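Local coordinates for Serine/threonine-protein phosphatase 2A regulatory subunit B'' subunit alpha (Homo sapiens, PDB 4I5J), which serves as a calcium-binding B'' regulatory subunit of protein phosphatase 2A, which might modulate the substrate selectivity, catalytic activity and localization of the enzyme, at residues L20-C25 / Q30-P35; Y60-I65 / M171-F176; Y70-S75 / T107-Y112; A136-Y141 / R153-A158. All coordinates share one frame; numbering follows the deposited sequence.

Contact 1 (L20-C25 / Q30-P35); sequences LAKPNC and QEDFIP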
# COMPACT_ATOMS: atom_id res chain seq x y z
N LEU A 20 21.14 -8.45 10.79
CA LEU A 20 20.48 -7.20 11.20
C LEU A 20 19.67 -7.33 12.47
O LEU A 20 19.29 -6.32 13.07
CB LEU A 20 19.55 -6.68 10.10
CG LEU A 20 20.20 -6.19 8.81
CD1 LEU A 20 19.15 -5.50 7.95
CD2 LEU A 20 21.29 -5.23 9.19
N ALA A 21 19.37 -8.57 12.87
CA ALA A 21 18.44 -8.79 13.97
C ALA A 21 19.10 -8.52 15.29
O ALA A 21 20.30 -8.70 15.45
CB ALA A 21 17.89 -10.21 13.95
N LYS A 22 18.30 -8.11 16.27
CA LYS A 22 18.79 -8.07 17.62
C LYS A 22 19.12 -9.50 18.04
O LYS A 22 18.66 -10.45 17.40
CB LYS A 22 17.76 -7.39 18.52
CG LYS A 22 17.62 -5.92 18.16
CD LYS A 22 16.48 -5.27 18.91
CE LYS A 22 16.25 -3.83 18.46
NZ LYS A 22 15.14 -3.21 19.25
N PRO A 23 19.96 -9.66 19.06
CA PRO A 23 20.43 -11.04 19.29
C PRO A 23 19.30 -11.97 19.69
O PRO A 23 18.40 -11.57 20.43
CB PRO A 23 21.48 -10.89 20.39
CG PRO A 23 21.21 -9.55 21.02
CD PRO A 23 20.56 -8.69 19.99
N ASN A 24 19.34 -13.19 19.17
CA ASN A 24 18.32 -14.20 19.44
C ASN A 24 16.95 -13.88 18.86
O ASN A 24 15.95 -14.44 19.30
CB ASN A 24 18.19 -14.52 20.93
CG ASN A 24 19.32 -15.40 21.44
OD1 ASN A 24 20.45 -14.95 21.59
ND2 ASN A 24 19.01 -16.67 21.71
N CYS A 25 16.90 -12.99 17.89
CA CYS A 25 15.63 -12.71 17.24
C CYS A 25 15.64 -13.31 15.84
O CYS A 25 16.66 -13.29 15.15
CB CYS A 25 15.33 -11.22 17.23
SG CYS A 25 14.98 -10.57 18.87
N GLN A 30 11.01 -2.78 11.51
CA GLN A 30 11.41 -1.60 10.74
C GLN A 30 12.69 -0.97 11.23
O GLN A 30 13.57 -0.65 10.42
CB GLN A 30 10.28 -0.56 10.69
CG GLN A 30 9.12 -1.02 9.82
CD GLN A 30 8.29 0.13 9.26
OE1 GLN A 30 8.60 1.29 9.48
NE2 GLN A 30 7.22 -0.19 8.54
N GLU A 31 12.82 -0.80 12.55
CA GLU A 31 14.00 -0.13 13.13
C GLU A 31 15.31 -0.84 12.78
O GLU A 31 16.36 -0.20 12.65
CB GLU A 31 13.87 0.01 14.66
CG GLU A 31 12.76 0.96 15.14
CD GLU A 31 11.33 0.39 15.02
OE1 GLU A 31 10.37 1.16 15.27
OE2 GLU A 31 11.14 -0.80 14.68
N ASP A 32 15.24 -2.16 12.62
CA ASP A 32 16.41 -2.99 12.35
C ASP A 32 17.04 -2.68 11.00
O ASP A 32 18.22 -2.98 10.78
CB ASP A 32 16.04 -4.47 12.40
CG ASP A 32 15.63 -4.93 13.79
OD1 ASP A 32 16.15 -4.36 14.76
OD2 ASP A 32 14.79 -5.87 13.90
N PHE A 33 16.26 -2.10 10.09
CA PHE A 33 16.76 -1.76 8.76
C PHE A 33 17.47 -0.42 8.73
O PHE A 33 18.15 -0.08 7.76
CB PHE A 33 15.62 -1.75 7.75
CG PHE A 33 15.20 -3.12 7.31
CD1 PHE A 33 14.36 -3.89 8.10
CD2 PHE A 33 15.69 -3.66 6.13
CE1 PHE A 33 13.98 -5.18 7.70
CE2 PHE A 33 15.32 -4.94 5.73
CZ PHE A 33 14.47 -5.70 6.52
N ILE A 34 17.30 0.37 9.79
CA ILE A 34 17.86 1.73 9.78
C ILE A 34 19.38 1.78 9.57
O ILE A 34 19.86 2.51 8.69
CB ILE A 34 17.43 2.58 11.01
CG1 ILE A 34 15.97 3.01 10.85
CG2 ILE A 34 18.33 3.80 11.18
CD1 ILE A 34 15.31 3.40 12.15
N PRO A 35 20.15 1.00 10.35
CA PRO A 35 21.60 1.11 10.10
C PRO A 35 22.00 0.63 8.70
O PRO A 35 22.96 1.15 8.14
CB PRO A 35 22.22 0.24 11.20
CG PRO A 35 21.13 -0.53 11.79
CD PRO A 35 19.86 0.21 11.55
O HOH W 1 20.00 -3.80 12.55
O HOH W 2 15.24 -7.94 15.51
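Leu20 CD1 approaches the Phe33 ring obliquely, 4.3 Å from Phe33 CD2. A second ring, that of Phe69 on helix 54-72, meets Phe33 with the planes steeply inclined. Leu28 of the intervening loop also touches both Leu20 and Phe33. The other flat group is the Asp32 carboxylate, which the Lys22 chain passes at about a right angle. Here a helix-loop-helix unit in the first EF-hand region of this fragment closes on itself: helix 12-20 ends, the chain turns, and helix 34-43 follows. No direct hydrogen bond joins the two sides. Two waters do the work instead. One donates to both carbonyl oxygens, Leu20 O and Asp32 O, lying 2.6 Å from Asp32 O. The other donates to Asp32 OD2 and accepts from Lys22 N, the latter at 3.2 Å. Asp32 OD2 is also bonded to Glu29 N, so this oxygen has two partners that hold the carboxylate in place. Lys22 has CG beside its backbone N (chi1 -67°) and runs extended from there, which carries CE to 3.7 Å from Asp32 OD1. The ammonium goes further on: Lys22 NZ stays 4.7 Å from Asp32 OD1, so the opposite charges are near but form no salt bridge. Beyond Lys22 the chain reverses in a type II beta turn with Pro23 and Asn24 at its corners. It is closed by Cys25 N bonding to Lys22 O at 3.1 Å.

Contact 2 (Y60-I65 / M171-F176); sequences YITTVI and MSYADF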
# COMPACT_ATOMS: atom_id res chain seq x y z
N TYR A 60 13.77 9.85 3.25
CA TYR A 60 14.16 8.84 2.25
C TYR A 60 14.28 7.47 2.91
O TYR A 60 13.73 6.49 2.43
CB TYR A 60 15.47 9.23 1.54
CG TYR A 60 16.00 8.12 0.67
CD1 TYR A 60 15.42 7.84 -0.56
CD2 TYR A 60 17.06 7.32 1.09
CE1 TYR A 60 15.90 6.80 -1.37
CE2 TYR A 60 17.54 6.28 0.30
CZ TYR A 60 16.97 6.03 -0.92
OH TYR A 60 17.46 5.00 -1.70
N ILE A 61 14.99 7.42 4.03
CA ILE A 61 15.13 6.18 4.78
C ILE A 61 13.78 5.63 5.25
O ILE A 61 13.50 4.44 5.08
CB ILE A 61 16.10 6.37 5.94
CG1 ILE A 61 17.51 6.63 5.38
CG2 ILE A 61 16.07 5.15 6.87
CD1 ILE A 61 18.54 6.94 6.44
N THR A 62 12.93 6.49 5.80
CA THR A 62 11.59 6.09 6.21
C THR A 62 10.83 5.49 5.04
O THR A 62 10.15 4.46 5.16
CB THR A 62 10.79 7.30 6.71
OG1 THR A 62 11.35 7.78 7.94
CG2 THR A 62 9.32 6.93 6.93
N THR A 63 10.97 6.14 3.88
CA THR A 63 10.22 5.73 2.70
C THR A 63 10.72 4.40 2.15
O THR A 63 9.91 3.53 1.81
CB THR A 63 10.27 6.80 1.62
OG1 THR A 63 9.71 8.01 2.14
CG2 THR A 63 9.49 6.37 0.40
N VAL A 64 12.05 4.22 2.09
CA VAL A 64 12.59 2.96 1.61
C VAL A 64 12.20 1.83 2.55
O VAL A 64 11.84 0.72 2.11
CB VAL A 64 14.13 2.99 1.47
CG1 VAL A 64 14.67 1.58 1.10
CG2 VAL A 64 14.55 4.02 0.43
N ILE A 65 12.25 2.10 3.85
CA ILE A 65 11.84 1.07 4.80
C ILE A 65 10.35 0.71 4.62
O ILE A 65 10.02 -0.47 4.63
CB ILE A 65 12.20 1.45 6.24
CG1 ILE A 65 13.71 1.54 6.36
CG2 ILE A 65 11.65 0.41 7.24
CD1 ILE A 65 14.21 1.96 7.71
N MET A 171 -3.33 10.44 9.43
CA MET A 171 -2.46 9.53 8.70
C MET A 171 -1.02 10.06 8.71
O MET A 171 -0.75 11.20 8.29
CB MET A 171 -2.95 9.38 7.25
CG MET A 171 -2.01 8.57 6.36
SD MET A 171 -2.58 8.45 4.65
CE MET A 171 -3.78 7.12 4.81
N SER A 172 -0.09 9.23 9.17
CA SER A 172 1.32 9.63 9.24
C SER A 172 1.94 9.56 7.87
O SER A 172 1.33 9.03 6.92
CB SER A 172 2.09 8.71 10.18
OG SER A 172 2.12 7.39 9.65
N TYR A 173 3.16 10.08 7.76
CA TYR A 173 3.92 9.97 6.52
C TYR A 173 4.09 8.50 6.07
O TYR A 173 3.90 8.16 4.89
CB TYR A 173 5.31 10.65 6.64
CG TYR A 173 6.06 10.51 5.35
CD1 TYR A 173 5.77 11.31 4.25
CD2 TYR A 173 7.02 9.52 5.19
CE1 TYR A 173 6.45 11.17 3.04
CE2 TYR A 173 7.70 9.37 3.99
CZ TYR A 173 7.41 10.18 2.93
OH TYR A 173 8.07 9.98 1.74
N ALA A 174 4.45 7.64 7.02
CA ALA A 174 4.74 6.25 6.71
C ALA A 174 3.50 5.58 6.16
O ALA A 174 3.54 4.90 5.13
CB ALA A 174 5.25 5.51 7.96
N ASP A 175 2.38 5.78 6.85
CA ASP A 175 1.13 5.22 6.38
C ASP A 175 0.65 5.79 5.05
O ASP A 175 -0.05 5.13 4.29
CB ASP A 175 0.07 5.36 7.45
CG ASP A 175 0.21 4.28 8.51
OD1 ASP A 175 0.51 3.11 8.15
OD2 ASP A 175 0.03 4.61 9.69
N PHE A 176 1.03 7.03 4.77
CA PHE A 176 0.69 7.62 3.49
C PHE A 176 1.41 6.87 2.36
O PHE A 176 0.83 6.66 1.29
CB PHE A 176 1.06 9.11 3.44
CG PHE A 176 0.83 9.72 2.10
CD1 PHE A 176 -0.47 9.90 1.64
CD2 PHE A 176 1.88 10.06 1.29
CE1 PHE A 176 -0.70 10.44 0.40
CE2 PHE A 176 1.66 10.62 0.04
CZ PHE A 176 0.36 10.80 -0.41
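Tyr173 OH donates a short hydrogen bond to Thr63 OG1, 2.6 Å away. The acceptor lies at the edge of the Tyr173 ring, in its plane. The neighbouring Thr62 comes to the same ring edge with its methyl: Thr62 CG2 is 3.9 Å from Tyr173 CD2. That methyl also reaches Ala174 CB at 4.4 Å. The tyrosine can span the gap because its CG stands anti to the backbone N (chi1 179°), which sends the ring out from the start of helix 173-184 toward helix 54-72. Thr63 OG1 is itself fixed by a bond to Arg59 O one turn back in its helix, so its proton is used there and the oxygen is left to accept. Thr62 OG1 is tied back to Ser58 O in the same way. Phe122 meets the tyrosine ring edge-to-face, and Phe115 packs against both Tyr173 and Thr63. A phenylalanine in place of Tyr173 would probably leave Thr63 OG1 without its donor and loosen the tie between the two helices. Further out, Ser172 N-caps helix 173-184: Asp175 N bonds to Ser172 OG at 3.2 Å and 170°. Just before it, Met171 pairs by backbone bonds with Ile133. The short antiparallel pairing of 133-134 with 170-171, where two helix-loop-helix loops meet, is characteristic of paired EF-hands, and here that pair docks on the first EF-hand region.

Contact 3 (Y70-S75 / T107-Y112); sequences YTVNRS and TDYFSY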
# COMPACT_ATOMS: atom_id res chain seq x y z
N TYR A 70 6.36 -3.05 2.76
CA TYR A 70 5.20 -3.13 1.89
C TYR A 70 5.27 -4.38 1.00
O TYR A 70 4.30 -5.11 0.86
CB TYR A 70 5.13 -1.88 1.01
CG TYR A 70 3.89 -1.77 0.17
CD1 TYR A 70 2.80 -1.03 0.60
CD2 TYR A 70 3.79 -2.42 -1.05
CE1 TYR A 70 1.66 -0.91 -0.16
CE2 TYR A 70 2.63 -2.31 -1.84
CZ TYR A 70 1.59 -1.56 -1.39
OH TYR A 70 0.44 -1.45 -2.15
N THR A 71 6.44 -4.61 0.41
CA THR A 71 6.62 -5.70 -0.53
C THR A 71 7.02 -7.01 0.15
O THR A 71 6.58 -8.08 -0.23
CB THR A 71 7.68 -5.31 -1.55
OG1 THR A 71 7.21 -4.18 -2.29
CG2 THR A 71 7.99 -6.44 -2.51
N VAL A 72 7.87 -6.92 1.17
CA VAL A 72 8.44 -8.14 1.76
C VAL A 72 7.57 -8.73 2.89
O VAL A 72 7.34 -9.94 2.94
CB VAL A 72 9.87 -7.87 2.26
CG1 VAL A 72 10.43 -9.09 2.94
CG2 VAL A 72 10.76 -7.44 1.09
N ASN A 73 7.10 -7.88 3.79
CA ASN A 73 6.38 -8.35 4.97
C ASN A 73 4.91 -8.74 4.72
O ASN A 73 4.00 -8.10 5.24
CB ASN A 73 6.47 -7.30 6.06
CG ASN A 73 5.86 -7.76 7.35
OD1 ASN A 73 5.17 -6.99 8.02
ND2 ASN A 73 6.09 -9.02 7.70
N ARG A 74 4.69 -9.80 3.95
CA ARG A 74 3.35 -10.15 3.47
C ARG A 74 2.33 -10.57 4.54
O ARG A 74 1.12 -10.57 4.29
CB ARG A 74 3.47 -11.24 2.40
CG ARG A 74 4.17 -10.76 1.15
CD ARG A 74 3.28 -9.83 0.34
NE ARG A 74 2.04 -10.50 -0.00
CZ ARG A 74 1.91 -11.39 -0.98
NH1 ARG A 74 2.96 -11.71 -1.73
NH2 ARG A 74 0.74 -11.96 -1.22
N SER A 75 2.82 -10.93 5.72
CA SER A 75 1.96 -11.26 6.85
C SER A 75 1.42 -10.01 7.55
O SER A 75 0.58 -10.12 8.44
CB SER A 75 2.74 -12.08 7.88
OG SER A 75 3.67 -11.25 8.56
N THR A 107 14.63 0.60 -9.19
CA THR A 107 13.25 1.02 -9.07
C THR A 107 12.48 0.23 -8.00
O THR A 107 11.40 0.64 -7.58
CB THR A 107 12.53 0.92 -10.44
OG1 THR A 107 12.70 -0.41 -10.94
CG2 THR A 107 13.13 1.92 -11.45
N ASP A 108 13.02 -0.91 -7.57
CA ASP A 108 12.45 -1.56 -6.40
C ASP A 108 13.11 -0.99 -5.15
O ASP A 108 14.33 -0.94 -5.08
CB ASP A 108 12.67 -3.07 -6.43
CG ASP A 108 11.97 -3.74 -7.61
OD1 ASP A 108 10.86 -3.31 -7.99
OD2 ASP A 108 12.54 -4.71 -8.14
N TYR A 109 12.28 -0.54 -4.21
CA TYR A 109 12.71 -0.07 -2.88
C TYR A 109 13.44 1.26 -2.87
O TYR A 109 12.99 2.18 -2.20
CB TYR A 109 13.57 -1.10 -2.12
CG TYR A 109 13.02 -2.50 -2.18
CD1 TYR A 109 13.69 -3.47 -2.91
CD2 TYR A 109 11.84 -2.86 -1.52
CE1 TYR A 109 13.22 -4.75 -2.99
CE2 TYR A 109 11.34 -4.16 -1.61
CZ TYR A 109 12.05 -5.10 -2.36
OH TYR A 109 11.65 -6.40 -2.49
N PHE A 110 14.54 1.36 -3.62
CA PHE A 110 15.56 2.38 -3.36
C PHE A 110 15.51 3.69 -4.11
O PHE A 110 16.19 4.64 -3.71
CB PHE A 110 16.96 1.78 -3.54
CG PHE A 110 17.31 0.81 -2.48
CD1 PHE A 110 17.17 -0.55 -2.69
CD2 PHE A 110 17.74 1.26 -1.24
CE1 PHE A 110 17.46 -1.45 -1.68
CE2 PHE A 110 18.06 0.36 -0.23
CZ PHE A 110 17.91 -0.99 -0.44
N SER A 111 14.76 3.72 -5.20
CA SER A 111 14.78 4.86 -6.12
C SER A 111 14.56 6.16 -5.41
O SER A 111 13.61 6.27 -4.64
CB SER A 111 13.67 4.71 -7.15
OG SER A 111 13.51 5.90 -7.90
N TYR A 112 15.44 7.14 -5.65
CA TYR A 112 15.28 8.45 -5.04
C TYR A 112 14.15 9.21 -5.69
O TYR A 112 13.37 9.88 -5.00
CB TYR A 112 16.57 9.30 -5.09
CG TYR A 112 16.39 10.53 -4.24
CD1 TYR A 112 16.59 10.48 -2.87
CD2 TYR A 112 15.93 11.73 -4.79
CE1 TYR A 112 16.40 11.59 -2.07
CE2 TYR A 112 15.72 12.83 -4.01
CZ TYR A 112 15.95 12.77 -2.65
OH TYR A 112 15.75 13.89 -1.88
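Tyr109 OH donates a hydrogen bond to Asn89 OD1, and the same oxygen also touches two methyls of the facing segment. Thr71 CG2 lies 3.7 Å from Tyr109 OH, and Val72 CG2 lies 3.8 Å from it. The contact joins the end of helix 54-72 to the loop before helix 112-125. Helix 54-72 runs into what looks like an EF-hand-type loop. There Asn73 OD1 bonds to Gly78 N, while Asn73 ND2 bonds to Glu84 OE1. The calcium seen in this structure is bound at another loop, that of Asp200 to Glu211. Asn89 also bonds through ND2 to Asp108 OD2, so both ends of its amide are held by the loop. The phenol crosses Thr71 and Val72 at about a right angle. Its CE2 meets Thr71 CB at 3.8 Å, and Val72 CG2 approaches Tyr109 CE2 at 4.3 Å; both come to the ring obliquely. Val72 sets CG1 anti to its N (chi1 177°), which leaves CG2 as the branch that meets the tyrosine. If Tyr109 were an alanine, Asn89 OD1 would probably lose its hydroxyl partner and a gap is likely to open beside Thr71 and Val72. The loop bends sharply at Tyr109 in a classic gamma turn, closed by Phe110 N to Asp108 O at 2.7 Å. An inverse gamma turn centred on Asn73 answers it across the contact, with Arg74 N 2.8 Å from Val72 O.

Contact 4 (A136-Y141 / R153-A158); sequences ADLSRY and RIFSGA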
# COMPACT_ATOMS: atom_id res chain seq x y z
N ALA A 136 -10.26 14.45 5.64
CA ALA A 136 -10.79 15.42 4.69
C ALA A 136 -9.81 15.72 3.57
O ALA A 136 -10.18 15.74 2.40
CB ALA A 136 -11.14 16.74 5.41
N ASP A 137 -8.56 15.98 3.93
CA ASP A 137 -7.55 16.20 2.92
C ASP A 137 -7.32 14.99 2.01
O ASP A 137 -7.25 15.14 0.79
CB ASP A 137 -6.26 16.71 3.54
CG ASP A 137 -6.42 18.11 4.13
OD1 ASP A 137 -7.25 18.90 3.59
OD2 ASP A 137 -5.76 18.42 5.14
N LEU A 138 -7.25 13.79 2.59
CA LEU A 138 -7.05 12.61 1.77
C LEU A 138 -8.23 12.41 0.81
O LEU A 138 -8.04 11.94 -0.30
CB LEU A 138 -6.85 11.36 2.63
CG LEU A 138 -6.21 10.19 1.89
CD1 LEU A 138 -4.82 10.58 1.45
CD2 LEU A 138 -6.20 8.90 2.75
N SER A 139 -9.42 12.80 1.24
CA SER A 139 -10.61 12.72 0.40
C SER A 139 -10.51 13.54 -0.88
O SER A 139 -11.24 13.31 -1.83
CB SER A 139 -11.84 13.14 1.19
OG SER A 139 -12.18 12.14 2.14
N ARG A 140 -9.59 14.50 -0.89
CA ARG A 140 -9.38 15.36 -2.05
C ARG A 140 -8.20 14.93 -2.91
O ARG A 140 -7.90 15.58 -3.92
CB ARG A 140 -9.20 16.80 -1.60
CG ARG A 140 -10.45 17.35 -0.99
CD ARG A 140 -10.23 18.67 -0.31
NE ARG A 140 -11.45 19.01 0.41
CZ ARG A 140 -11.59 18.99 1.73
NH1 ARG A 140 -10.57 18.68 2.52
NH2 ARG A 140 -12.76 19.30 2.27
N TYR A 141 -7.51 13.87 -2.51
CA TYR A 141 -6.39 13.34 -3.28
C TYR A 141 -6.89 12.94 -4.65
O TYR A 141 -7.96 12.34 -4.75
CB TYR A 141 -5.82 12.11 -2.58
CG TYR A 141 -4.69 11.41 -3.30
CD1 TYR A 141 -3.40 11.91 -3.25
CD2 TYR A 141 -4.90 10.23 -3.99
CE1 TYR A 141 -2.35 11.28 -3.88
CE2 TYR A 141 -3.86 9.58 -4.64
CZ TYR A 141 -2.58 10.11 -4.57
OH TYR A 141 -1.53 9.49 -5.20
N ARG A 153 -12.78 4.09 5.95
CA ARG A 153 -12.22 2.78 6.27
C ARG A 153 -10.69 2.82 6.43
O ARG A 153 -10.13 2.19 7.32
CB ARG A 153 -12.64 1.75 5.22
CG ARG A 153 -14.14 1.39 5.26
CD ARG A 153 -14.49 0.64 6.53
NE ARG A 153 -13.70 -0.59 6.60
CZ ARG A 153 -13.29 -1.15 7.73
NH1 ARG A 153 -13.61 -0.60 8.90
NH2 ARG A 153 -12.58 -2.26 7.69
N ILE A 154 -10.03 3.56 5.56
CA ILE A 154 -8.59 3.74 5.71
C ILE A 154 -8.25 4.32 7.09
O ILE A 154 -7.29 3.90 7.73
CB ILE A 154 -8.05 4.66 4.62
CG1 ILE A 154 -8.00 3.91 3.28
CG2 ILE A 154 -6.68 5.21 5.01
CD1 ILE A 154 -8.10 4.88 2.08
N PHE A 155 -9.08 5.24 7.55
CA PHE A 155 -8.84 5.91 8.83
C PHE A 155 -9.43 5.16 10.02
O PHE A 155 -9.40 5.66 11.15
CB PHE A 155 -9.37 7.34 8.78
CG PHE A 155 -8.42 8.31 8.15
CD1 PHE A 155 -7.69 9.18 8.93
CD2 PHE A 155 -8.23 8.32 6.77
CE1 PHE A 155 -6.80 10.07 8.36
CE2 PHE A 155 -7.33 9.20 6.20
CZ PHE A 155 -6.62 10.08 7.00
N SER A 156 -9.93 3.95 9.77
CA SER A 156 -10.60 3.11 10.78
C SER A 156 -9.64 2.25 11.58
O SER A 156 -10.01 1.70 12.62
CB SER A 156 -11.56 2.14 10.09
OG SER A 156 -10.84 1.17 9.33
N GLY A 157 -8.44 2.06 11.07
CA GLY A 157 -7.50 1.14 11.68
C GLY A 157 -7.41 -0.17 10.91
O GLY A 157 -6.60 -1.04 11.24
N ALA A 158 -8.22 -0.29 9.86
CA ALA A 158 -8.22 -1.51 9.02
C ALA A 158 -6.87 -1.83 8.38
O ALA A 158 -6.56 -3.00 8.14
CB ALA A 158 -9.26 -1.38 7.94
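Leu138 packs against Ile154 and Phe155 in a buried, wholly apolar contact between helix 135-138 and the last turn of helix 148-154 with the residue after it. One methyl carries it. Leu138 CD2 comes to the edge of the Phe155 ring, near its plane, 3.6 Å from Phe155 CE2. The same methyl lies 4.4 Å from Ile154 CG2. The leucine has CG anti to its backbone N (chi1 -162°), which turns its branched end toward Ile154 and Phe155. Met171 touches all three side chains. It belongs to one strand of the short sheet of 133-134 and 170-171, as found in paired EF-hands, so the contact lies in the apolar interior of the EF-hand domain pair. Leu125 and Phe179 reach Leu138 from helices 112-125 and 173-184. Ile154 also touches Tyr194, Trp195 and Cys198 of helix 189-199. Arg153 is fastened to that helix by NE to Cys198 O and NH2 to Arg197 O, just ahead of Asp200, the first calcium ligand. The backbone turns in both segments. A type I beta turn runs from Leu138, with Tyr141 N bonding to Leu138 O at 3.0 Å; Tyr141 then meets Phe179 edge-to-face. Near the surface, Arg140 NH1 makes a salt bridge with Asp137 OD1 at 3.5 Å. On the other side Ser156 forms an ST turn, its OG accepting from Ala158 N at 3.0 Å and 150°. Gly157 sits within that turn at a positive phi of 104°, where a CB would press on the carbonyl oxygen of Ser156.

In the fold
Contact 1 comes first along the chain. Contact 2 then joins parts 106 residues apart, and contacts 3 and 4 fall in series between its two segments. Contacts 2 and 3 share helix 54-72, have centres about 12 Å apart and touch: Tyr60 OH is a probable hydrogen-bond partner of Phe110 O. Contact 1 meets contact 2 through Ile34 and Ile65. Contact 4 meets it from the other side through Met171, its centre about 16 Å away. Contacts 1 and 4, about 31 Å apart between centres, do not touch. Contact 2 therefore bridges the first EF-hand region and the paired EF-hands that precede the calcium-binding loop.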